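Local coordinates for protein N(2),N(2)-dimethylguanosine tRNA methyltransferase (Pyrococcus horikoshii, PDB 2DUL) that uses S-adenosyl-L-methionine to dimethylate the N2 atom of a single guanine, at position 26, in a number of tRNAs, at residues 58-61 with 62-66; 79-82 with 83-86; 119-122 with 123-127; 126-129 with 130-134. One frame throughout, in Å; residues are numbered along the deposited sequence.

Contact 1. Residues 58-61 with 62-66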
loop_
_atom_site.group_PDB
_atom_site.type_symbol
_atom_site.label_atom_id
_atom_site.label_comp_id
_atom_site.label_asym_id
_atom_site.label_seq_id
_atom_site.Cartn_x
_atom_site.Cartn_y
_atom_site.Cartn_z
ATOM N N THR A 58 -16.393 -5.011 -10.151
ATOM C CA THR A 58 -17.000 -4.405 -11.341
ATOM C C THR A 58 -16.013 -4.354 -12.505
ATOM O O THR A 58 -16.414 -4.194 -13.660
ATOM C CB THR A 58 -17.470 -2.960 -11.078
ATOM O OG1 THR A 58 -16.330 -2.126 -10.836
ATOM C CG2 THR A 58 -18.403 -2.907 -9.871
ATOM N N GLY A 59 -14.725 -4.480 -12.187
ATOM C CA GLY A 59 -13.685 -4.435 -13.203
ATOM C C GLY A 59 -13.072 -3.054 -13.367
ATOM O O GLY A 59 -12.188 -2.851 -14.200
ATOM N N ILE A 60 -13.524 -2.101 -12.557
ATOM C CA ILE A 60 -13.033 -0.727 -12.642
ATOM C C ILE A 60 -11.515 -0.565 -12.610
ATOM O O ILE A 60 -10.960 0.215 -13.385
ATOM C CB ILE A 60 -13.654 0.164 -11.526
ATOM C CG1 ILE A 60 -13.137 1.601 -11.656
ATOM C CG2 ILE A 60 -13.310 -0.389 -10.150
ATOM C CD1 ILE A 60 -13.513 2.278 -12.964
ATOM N N ARG A 61 -10.839 -1.294 -11.728
ATOM C CA ARG A 61 -9.385 -1.165 -11.626
ATOM C C ARG A 61 -8.688 -1.568 -12.922
ATOM O O ARG A 61 -7.916 -0.789 -13.477
ATOM C CB ARG A 61 -8.852 -2.004 -10.457
ATOM C CG ARG A 61 -7.399 -1.729 -10.093
ATOM C CD ARG A 61 -6.974 -2.545 -8.875
ATOM N NE ARG A 61 -7.767 -2.219 -7.692
ATOM C CZ ARG A 61 -7.445 -1.292 -6.795
ATOM N NH1 ARG A 61 -8.245 -1.076 -5.763
ATOM N NH2 ARG A 61 -6.318 -0.597 -6.910
ATOM N N GLY A 62 -8.966 -2.779 -13.398
ATOM C CA GLY A 62 -8.357 -3.253 -14.629
ATOM C C GLY A 62 -8.720 -2.401 -15.838
ATOM O O GLY A 62 -7.888 -2.163 -16.713
ATOM N N ILE A 63 -9.965 -1.943 -15.898
ATOM C CA ILE A 63 -10.394 -1.106 -17.014
ATOM C C ILE A 63 -9.594 0.196 -17.021
ATOM O O ILE A 63 -9.156 0.657 -18.077
ATOM C CB ILE A 63 -11.909 -0.807 -16.936
ATOM C CG1 ILE A 63 -12.693 -2.081 -17.267
ATOM C CG2 ILE A 63 -12.281 0.310 -17.911
ATOM C CD1 ILE A 63 -14.161 -2.020 -16.899
ATOM N N ARG A 64 -9.385 0.789 -15.848
ATOM C CA ARG A 64 -8.610 2.025 -15.792
ATOM C C ARG A 64 -7.144 1.748 -16.132
ATOM O O ARG A 64 -6.479 2.577 -16.752
ATOM C CB ARG A 64 -8.740 2.685 -14.418
ATOM C CG ARG A 64 -10.143 3.222 -14.156
ATOM C CD ARG A 64 -10.150 4.173 -12.978
ATOM N NE ARG A 64 -9.280 5.322 -13.210
ATOM C CZ ARG A 64 -8.889 6.165 -12.259
ATOM N NH1 ARG A 64 -9.295 5.990 -11.006
ATOM N NH2 ARG A 64 -8.079 7.173 -12.555
ATOM N N PHE A 65 -6.636 0.585 -15.736
ATOM C CA PHE A 65 -5.252 0.230 -16.067
ATOM C C PHE A 65 -5.117 0.239 -17.591
ATOM O O PHE A 65 -4.177 0.807 -18.145
ATOM C CB PHE A 65 -4.912 -1.175 -15.562
ATOM C CG PHE A 65 -4.691 -1.264 -14.075
ATOM C CD1 PHE A 65 -4.551 -2.511 -13.464
ATOM C CD2 PHE A 65 -4.612 -0.120 -13.285
ATOM C CE1 PHE A 65 -4.336 -2.616 -12.091
ATOM C CE2 PHE A 65 -4.398 -0.215 -11.912
ATOM C CZ PHE A 65 -4.260 -1.466 -11.314
ATOM N N ALA A 66 -6.072 -0.402 -18.256
ATOM C CA ALA A 66 -6.072 -0.494 -19.712
ATOM C C ALA A 66 -6.252 0.863 -20.398
ATOM O O ALA A 66 -5.570 1.164 -21.382
ATOM C CB ALA A 66 -7.165 -1.463 -20.171
#

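Contact 2. Residues 79-82 with 83-86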
loop_
_atom_site.group_PDB
_atom_site.type_symbol
_atom_site.label_atom_id
_atom_site.label_comp_id
_atom_site.label_asym_id
_atom_site.label_seq_id
_atom_site.Cartn_x
_atom_site.Cartn_y
_atom_site.Cartn_z
ATOM N N ILE A 79 -14.164 -14.345 -8.534
ATOM C CA ILE A 79 -14.764 -15.654 -8.337
ATOM C C ILE A 79 -16.286 -15.632 -8.499
ATOM O O ILE A 79 -16.906 -16.667 -8.737
ATOM C CB ILE A 79 -14.407 -16.201 -6.934
ATOM C CG1 ILE A 79 -14.819 -17.669 -6.818
ATOM C CG2 ILE A 79 -15.092 -15.364 -5.866
ATOM C CD1 ILE A 79 -14.419 -18.309 -5.507
ATOM N N SER A 80 -16.882 -14.450 -8.381
ATOM C CA SER A 80 -18.332 -14.307 -8.498
ATOM C C SER A 80 -18.859 -14.259 -9.927
ATOM O O SER A 80 -18.353 -13.511 -10.763
ATOM C CB SER A 80 -18.792 -13.049 -7.761
ATOM O OG SER A 80 -20.139 -12.741 -8.088
ATOM N N GLU A 81 -19.889 -15.060 -10.192
ATOM C CA GLU A 81 -20.527 -15.116 -11.506
ATOM C C GLU A 81 -21.132 -13.761 -11.875
ATOM O O GLU A 81 -21.032 -13.316 -13.021
ATOM C CB GLU A 81 -21.633 -16.178 -11.507
ATOM C CG GLU A 81 -22.480 -16.217 -12.775
ATOM C CD GLU A 81 -21.810 -16.962 -13.913
ATOM O OE1 GLU A 81 -20.722 -16.537 -14.359
ATOM O OE2 GLU A 81 -22.377 -17.981 -14.364
ATOM N N ASP A 82 -21.778 -13.117 -10.905
ATOM C CA ASP A 82 -22.387 -11.811 -11.129
ATOM C C ASP A 82 -21.317 -10.787 -11.484
ATOM O O ASP A 82 -21.498 -9.974 -12.389
ATOM C CB ASP A 82 -23.135 -11.345 -9.877
ATOM C CG ASP A 82 -24.417 -12.118 -9.639
ATOM O OD1 ASP A 82 -25.100 -11.833 -8.633
ATOM O OD2 ASP A 82 -24.745 -13.003 -10.457
ATOM N N ALA A 83 -20.204 -10.827 -10.760
ATOM C CA ALA A 83 -19.113 -9.900 -11.019
ATOM C C ALA A 83 -18.551 -10.158 -12.414
ATOM O O ALA A 83 -18.320 -9.225 -13.183
ATOM C CB ALA A 83 -18.021 -10.066 -9.969
ATOM N N TYR A 84 -18.350 -11.430 -12.739
ATOM C CA TYR A 84 -17.817 -11.812 -14.047
ATOM C C TYR A 84 -18.696 -11.276 -15.182
ATOM O O TYR A 84 -18.197 -10.706 -16.154
ATOM C CB TYR A 84 -17.716 -13.336 -14.146
ATOM C CG TYR A 84 -17.237 -13.833 -15.494
ATOM C CD1 TYR A 84 -15.939 -13.568 -15.940
ATOM C CD2 TYR A 84 -18.080 -14.570 -16.323
ATOM C CE1 TYR A 84 -15.493 -14.032 -17.183
ATOM C CE2 TYR A 84 -17.648 -15.038 -17.570
ATOM C CZ TYR A 84 -16.351 -14.766 -17.992
ATOM O OH TYR A 84 -15.913 -15.243 -19.210
ATOM N N GLU A 85 -20.006 -11.464 -15.058
ATOM C CA GLU A 85 -20.932 -10.982 -16.079
ATOM C C GLU A 85 -20.847 -9.464 -16.224
ATOM O O GLU A 85 -20.869 -8.934 -17.337
ATOM C CB GLU A 85 -22.369 -11.378 -15.728
ATOM C CG GLU A 85 -22.656 -12.868 -15.853
ATOM C CD GLU A 85 -22.425 -13.390 -17.259
ATOM O OE1 GLU A 85 -22.970 -12.797 -18.218
ATOM O OE2 GLU A 85 -21.700 -14.397 -17.407
ATOM N N LEU A 86 -20.740 -8.767 -15.097
ATOM C CA LEU A 86 -20.663 -7.313 -15.111
ATOM C C LEU A 86 -19.326 -6.831 -15.668
ATOM O O LEU A 86 -19.254 -5.792 -16.330
ATOM C CB LEU A 86 -20.873 -6.760 -13.701
ATOM C CG LEU A 86 -20.915 -5.234 -13.589
ATOM C CD1 LEU A 86 -21.932 -4.671 -14.572
ATOM C CD2 LEU A 86 -21.266 -4.838 -12.159
#

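Contact 3. Residues 119-122 with 123-127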
loop_
_atom_site.group_PDB
_atom_site.type_symbol
_atom_site.label_atom_id
_atom_site.label_comp_id
_atom_site.label_asym_id
_atom_site.label_seq_id
_atom_site.Cartn_x
_atom_site.Cartn_y
_atom_site.Cartn_z
ATOM N N ASP A 119 -12.923 -16.938 -11.635
ATOM C CA ASP A 119 -12.281 -17.978 -10.840
ATOM C C ASP A 119 -11.685 -17.429 -9.552
ATOM O O ASP A 119 -11.614 -16.216 -9.353
ATOM C CB ASP A 119 -11.177 -18.628 -11.683
ATOM C CG ASP A 119 -10.659 -19.924 -11.092
ATOM O OD1 ASP A 119 -11.454 -20.685 -10.495
ATOM O OD2 ASP A 119 -9.448 -20.189 -11.244
ATOM N N ASP A 120 -11.268 -18.334 -8.674
ATOM C CA ASP A 120 -10.634 -17.958 -7.418
ATOM C C ASP A 120 -9.287 -17.342 -7.799
ATOM O O ASP A 120 -8.562 -17.892 -8.632
ATOM C CB ASP A 120 -10.436 -19.209 -6.551
ATOM C CG ASP A 120 -9.596 -18.949 -5.306
ATOM O OD1 ASP A 120 -9.274 -17.779 -5.007
ATOM O OD2 ASP A 120 -9.263 -19.931 -4.617
ATOM N N ALA A 121 -8.964 -16.196 -7.209
ATOM C CA ALA A 121 -7.705 -15.516 -7.509
ATOM C C ALA A 121 -6.494 -16.426 -7.310
ATOM O O ALA A 121 -5.540 -16.372 -8.087
ATOM C CB ALA A 121 -7.566 -14.270 -6.647
ATOM N N ASN A 122 -6.526 -17.255 -6.268
ATOM C CA ASN A 122 -5.417 -18.170 -6.006
ATOM C C ASN A 122 -5.251 -19.190 -7.130
ATOM O O ASN A 122 -4.128 -19.573 -7.469
ATOM C CB ASN A 122 -5.610 -18.911 -4.675
ATOM C CG ASN A 122 -5.079 -18.126 -3.482
ATOM O OD1 ASN A 122 -4.053 -17.448 -3.576
ATOM N ND2 ASN A 122 -5.766 -18.233 -2.346
ATOM N N ARG A 123 -6.362 -19.630 -7.712
ATOM C CA ARG A 123 -6.289 -20.602 -8.796
ATOM C C ARG A 123 -5.726 -19.937 -10.048
ATOM O O ARG A 123 -4.859 -20.500 -10.720
ATOM C CB ARG A 123 -7.670 -21.199 -9.080
ATOM C CG ARG A 123 -7.657 -22.329 -10.104
ATOM C CD ARG A 123 -8.973 -23.095 -10.073
ATOM N NE ARG A 123 -9.047 -24.144 -11.090
ATOM C CZ ARG A 123 -9.263 -23.923 -12.384
ATOM N NH1 ARG A 123 -9.428 -22.686 -12.829
ATOM N NH2 ARG A 123 -9.316 -24.941 -13.234
ATOM N N LEU A 124 -6.205 -18.735 -10.356
ATOM C CA LEU A 124 -5.701 -18.022 -11.527
ATOM C C LEU A 124 -4.199 -17.733 -11.403
ATOM O O LEU A 124 -3.432 -17.990 -12.333
ATOM C CB LEU A 124 -6.460 -16.705 -11.736
ATOM C CG LEU A 124 -5.955 -15.829 -12.891
ATOM C CD1 LEU A 124 -5.963 -16.613 -14.201
ATOM C CD2 LEU A 124 -6.829 -14.600 -13.003
ATOM N N MET A 125 -3.773 -17.209 -10.256
ATOM C CA MET A 125 -2.358 -16.895 -10.064
ATOM C C MET A 125 -1.469 -18.140 -10.071
ATOM O O MET A 125 -0.312 -18.080 -10.503
ATOM C CB MET A 125 -2.163 -16.086 -8.774
ATOM C CG MET A 125 -2.788 -14.690 -8.853
ATOM S SD MET A 125 -2.353 -13.625 -7.469
ATOM C CE MET A 125 -3.272 -14.423 -6.107
ATOM N N ALA A 126 -2.006 -19.266 -9.605
ATOM C CA ALA A 126 -1.247 -20.518 -9.601
ATOM C C ALA A 126 -1.046 -20.988 -11.042
ATOM O O ALA A 126 -0.036 -21.621 -11.370
ATOM C CB ALA A 126 -1.989 -21.584 -8.803
ATOM N N GLU A 127 -2.016 -20.682 -11.899
ATOM C CA GLU A 127 -1.941 -21.058 -13.307
ATOM C C GLU A 127 -0.944 -20.168 -14.061
ATOM O O GLU A 127 -0.318 -20.606 -15.027
ATOM C CB GLU A 127 -3.327 -20.949 -13.959
ATOM C CG GLU A 127 -4.386 -21.829 -13.299
ATOM C CD GLU A 127 -5.734 -21.782 -14.004
ATOM O OE1 GLU A 127 -6.263 -20.672 -14.232
ATOM O OE2 GLU A 127 -6.271 -22.865 -14.324
#

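Contact 4. Residues 126-129 with 130-134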
loop_
_atom_site.group_PDB
_atom_site.type_symbol
_atom_site.label_atom_id
_atom_site.label_comp_id
_atom_site.label_asym_id
_atom_site.label_seq_id
_atom_site.Cartn_x
_atom_site.Cartn_y
_atom_site.Cartn_z
ATOM N N ALA A 126 -2.006 -19.266 -9.605
ATOM C CA ALA A 126 -1.247 -20.518 -9.601
ATOM C C ALA A 126 -1.046 -20.988 -11.042
ATOM O O ALA A 126 -0.036 -21.621 -11.370
ATOM C CB ALA A 126 -1.989 -21.584 -8.803
ATOM N N GLU A 127 -2.016 -20.682 -11.899
ATOM C CA GLU A 127 -1.941 -21.058 -13.307
ATOM C C GLU A 127 -0.944 -20.168 -14.061
ATOM O O GLU A 127 -0.318 -20.606 -15.027
ATOM C CB GLU A 127 -3.327 -20.949 -13.959
ATOM C CG GLU A 127 -4.386 -21.829 -13.299
ATOM C CD GLU A 127 -5.734 -21.782 -14.004
ATOM O OE1 GLU A 127 -6.263 -20.672 -14.232
ATOM O OE2 GLU A 127 -6.271 -22.865 -14.324
ATOM N N ARG A 128 -0.797 -18.922 -13.616
ATOM C CA ARG A 128 0.114 -17.967 -14.252
ATOM C C ARG A 128 1.362 -17.748 -13.389
ATOM O O ARG A 128 1.541 -16.689 -12.780
ATOM C CB ARG A 128 -0.605 -16.629 -14.462
ATOM C CG ARG A 128 -1.842 -16.677 -15.359
ATOM C CD ARG A 128 -1.485 -16.786 -16.839
ATOM N NE ARG A 128 -1.260 -18.163 -17.263
ATOM C CZ ARG A 128 -0.126 -18.610 -17.789
ATOM N NH1 ARG A 128 0.900 -17.790 -17.958
ATOM N NH2 ARG A 128 -0.019 -19.878 -18.151
ATOM N N HIS A 129 2.222 -18.759 -13.351
ATOM C CA HIS A 129 3.451 -18.725 -12.566
ATOM C C HIS A 129 4.489 -17.792 -13.192
ATOM O O HIS A 129 4.747 -17.873 -14.394
ATOM C CB HIS A 129 4.006 -20.152 -12.468
ATOM C CG HIS A 129 5.208 -20.282 -11.589
ATOM N ND1 HIS A 129 5.177 -20.017 -10.237
ATOM C CD2 HIS A 129 6.477 -20.664 -11.869
ATOM C CE1 HIS A 129 6.374 -20.228 -9.722
ATOM N NE2 HIS A 129 7.181 -20.622 -10.690
ATOM N N ARG A 130 5.071 -16.906 -12.380
ATOM C CA ARG A 130 6.091 -15.965 -12.853
ATOM C C ARG A 130 5.655 -15.365 -14.186
ATOM O O ARG A 130 6.380 -15.434 -15.181
ATOM C CB ARG A 130 7.428 -16.696 -13.031
ATOM C CG ARG A 130 7.954 -17.335 -11.753
ATOM C CD ARG A 130 8.214 -16.279 -10.689
ATOM N NE ARG A 130 8.523 -16.880 -9.398
ATOM C CZ ARG A 130 8.395 -16.247 -8.239
ATOM N NH1 ARG A 130 8.698 -16.873 -7.109
ATOM N NH2 ARG A 130 7.958 -14.990 -8.212
ATOM N N TYR A 131 4.478 -14.749 -14.188
ATOM C CA TYR A 131 3.911 -14.199 -15.410
ATOM C C TYR A 131 3.638 -12.698 -15.444
ATOM O O TYR A 131 3.858 -12.053 -16.467
ATOM C CB TYR A 131 2.616 -14.958 -15.711
ATOM C CG TYR A 131 1.960 -14.610 -17.027
ATOM C CD1 TYR A 131 0.849 -13.761 -17.078
ATOM C CD2 TYR A 131 2.439 -15.142 -18.223
ATOM C CE1 TYR A 131 0.233 -13.454 -18.295
ATOM C CE2 TYR A 131 1.833 -14.845 -19.440
ATOM C CZ TYR A 131 0.731 -14.001 -19.469
ATOM O OH TYR A 131 0.131 -13.706 -20.670
ATOM N N PHE A 132 3.156 -12.142 -14.338
ATOM C CA PHE A 132 2.821 -10.722 -14.305
ATOM C C PHE A 132 3.918 -9.760 -13.874
ATOM O O PHE A 132 4.672 -10.036 -12.944
ATOM C CB PHE A 132 1.598 -10.489 -13.405
ATOM C CG PHE A 132 0.377 -11.246 -13.834
ATOM C CD1 PHE A 132 0.052 -12.462 -13.241
ATOM C CD2 PHE A 132 -0.431 -10.757 -14.856
ATOM C CE1 PHE A 132 -1.062 -13.187 -13.663
ATOM C CE2 PHE A 132 -1.547 -11.471 -15.288
ATOM C CZ PHE A 132 -1.864 -12.690 -14.692
ATOM N N HIS A 133 3.982 -8.616 -14.553
ATOM C CA HIS A 133 4.945 -7.572 -14.225
ATOM C C HIS A 133 4.392 -6.800 -13.028
ATOM O O HIS A 133 5.135 -6.171 -12.280
ATOM C CB HIS A 133 5.132 -6.623 -15.414
ATOM C CG HIS A 133 5.791 -7.262 -16.595
ATOM N ND1 HIS A 133 7.097 -7.705 -16.568
ATOM C CD2 HIS A 133 5.321 -7.553 -17.831
ATOM C CE1 HIS A 133 7.403 -8.243 -17.735
ATOM N NE2 HIS A 133 6.343 -8.163 -18.520
ATOM N N PHE A 134 3.074 -6.842 -12.863
ATOM C CA PHE A 134 2.432 -6.158 -11.747
ATOM C C PHE A 134 1.138 -6.855 -11.369
ATOM O O PHE A 134 0.343 -7.224 -12.232
ATOM C CB PHE A 134 2.129 -4.691 -12.089
ATOM C CG PHE A 134 1.285 -3.981 -11.047
ATOM C CD1 PHE A 134 1.759 -3.786 -9.750
ATOM C CD2 PHE A 134 0.006 -3.527 -11.360
ATOM C CE1 PHE A 134 0.967 -3.149 -8.777
ATOM C CE2 PHE A 134 -0.793 -2.889 -10.395
ATOM C CZ PHE A 134 -0.310 -2.702 -9.103
#

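Contact 1. Residues 58-61 with 62-66
One face of the F65 ring lies over the backbone carbonyl of R61: R61 O is 3.3 Å from F65 CG, displaced toward the rim rather than centred. At the far end of the ring, F65 CZ meets R61 CG at 3.4 Å, so ring and arginine stem run alongside each other. The guanidinium, set off by a bend at chi3 (-61°), is turned 68° from the ring plane. R61 O also accepts from F65 N at 2.9 Å. One position earlier, I60 CD1 packs on R64 CG at 3.7 Å. G59, at the N-cap, receives I63 N on its O at 2.9 Å, while T58 OG1 accepts from I60 N at 3.3 Å in an ST turn that leads into helix 60-68. Exchanging F65 for an alanine would remove the ring flanking the R61 methylenes and is likely to open a gap toward V39 and L43. R61, a predicted S-adenosyl-L-methionine ligand, thus has an apolar stem lodged against an aromatic ring and a charged end salt-bridged to D136 and D138, which should restrict the guanidinium in its buried setting.

Contact 2. Residues 79-82 with 83-86
S80 forms the N-cap of helix 81-94, the helix that follows strand 73-78 in the Rossmann-like methyltransferase core, and its hydroxyl reaches forward to A83. The capping bond runs from A83 N to S80 OG at 3.3 Å and is nearly straight, 168° at the hydrogen. The hydroxyl is placed toward A83 N with OG anti to the serine's backbone N (chi1 168°). The methyl of A83 lies against the same side chain, A83 CB being 3.8 Å from S80 CB. S80 also uses its carbonyl: Y84 N donates to S80 O at 2.9 Å, the first full helical turn, and E85 N repeats the pattern on E81 O at 2.9 Å. On the outer surface the E81 chain folds at chi2 (80°), bringing E81 OE1 to 3.8 Å from Y84 CD2. The same oxygen stands 3.9 Å from E85 OE2, with the two carboxylate planes perpendicular. Replacing S80 by an alanine would probably leave A83 N without its side-chain acceptor and weaken the cap. S80 N is itself bound by D78, a predicted S-adenosyl-L-methionine ligand, so the cap is anchored to the end of the strand. The close approach of E81 and E85 is probably unfavourable in itself, but K88 forms a salt bridge with E85, and the positive end of the helix dipole is likely to ease the burden on E81 and D82.

Contact 3. Residues 119-122 with 123-127
D119 and R123 are joined by a salt bridge in which R123 NH1 donates to D119 OD2 at 3.0 Å along a nearly straight N-H line (168°). The oxygen lies within the guanidinium plane, yet the donor comes at the carboxylate from above, 58° out of its plane, and the two flat groups stand almost perpendicular. R123 reaches this point extended from CG to NE, passing its methylenes beside the same oxygen. E127 OE2 makes a long, weak ion pair with R123 NH1 at 3.5 Å, over the rim of the guanidinium face with no N-H pointing at it. These three residues form a salt-bridge network running from just before helix 121-127 to its last residue. D120 is the N-cap of helix 121-127: D120 OD1 accepts from N122 N at 3.1 Å, and D120 O takes L124 N at 3.0 Å. D120 and A121 are both predicted to bind S-adenosyl-L-methionine, at the turn after strand 113-118, as in related Rossmann-like methyltransferases. On the inner side M125 CG lies 3.3 Å from A121 O, and a bend at chi3 (-70°) brings M125 CE to 4.3 Å from A121 CB. Farther out, both ends of the N122 amide are bound to helix 144-153, ND2 to the carbonyl of E145 and OD1 to the hydroxyl of T149, and L124 lies on W75 and L52 of the neighbouring strands.

Contact 4. Residues 126-129 with 130-134
R128 packs closely on Y131 and F132, whereas H129 and R130 meet on a more solvent-facing side of the same turn. In the tight part the arginine stands edge-on over one face of the tyrosine: R128 NH1 is 3.1 Å from Y131 CD2, and the guanidinium and ring planes are 85° apart. This is a cation-pi contact, with R128 CZ 4.6 Å from the Y131 ring centroid and 19° off the ring normal. The bend at chi2 (-76°) carries R128 CD over the ring for a CH-pi contact 4.0 Å from the same centroid, and a second bend, at chi3, turns the guanidinium. Nearer the backbone, R128 CB touches F132 CE1 at 3.6 Å, while Y131 CD1 lies above the centre of the F132 ring, 3.7 Å from its plane. F132 itself is buried and meets W75 edge to face. On the more solvent-facing side, R130 CG makes a CH-pi contact over one face of the imidazole, 3.7 Å from the H129 ring centroid. R128, H129, R130 and Y131 all touch a crystal neighbour, so their poses may partly reflect the lattice. The chain turns here from helix 121-127 into strand 132-137, with R130 in a left-handed helical conformation. Fixed points come from outside: R128 O takes the hydroxyl of S153, R130 NH2 binds A154 O, and Y131 OH pairs with E73. The Y131 face offers the R128 cation a pi surface, which is likely to limit the guanidinium's freedom, with F132 buried beside R128 CB.

From the N terminus, contacts 1, 2 and 3 follow in series, each over the first turns of a helix, 60-68, 81-94 and 121-127, which come after strands 50-53, 73-78 and 113-118. Contact 4 overlaps contact 3 at A126 and E127 and closes the loop from helix 121-127 to strand 132-137. None nests within another. Contacts 1 and 2 touch through T58 CG2 and L86 CD2 (4.1 Å), contacts 2 and 3 through I79 CB and D119 O (3.7 Å), and contact 4 returns to contact 1 where F134 CE2 meets F65 CZ (3.9 Å). Together they link three helix starts and one helix-to-strand turn around the central sheet.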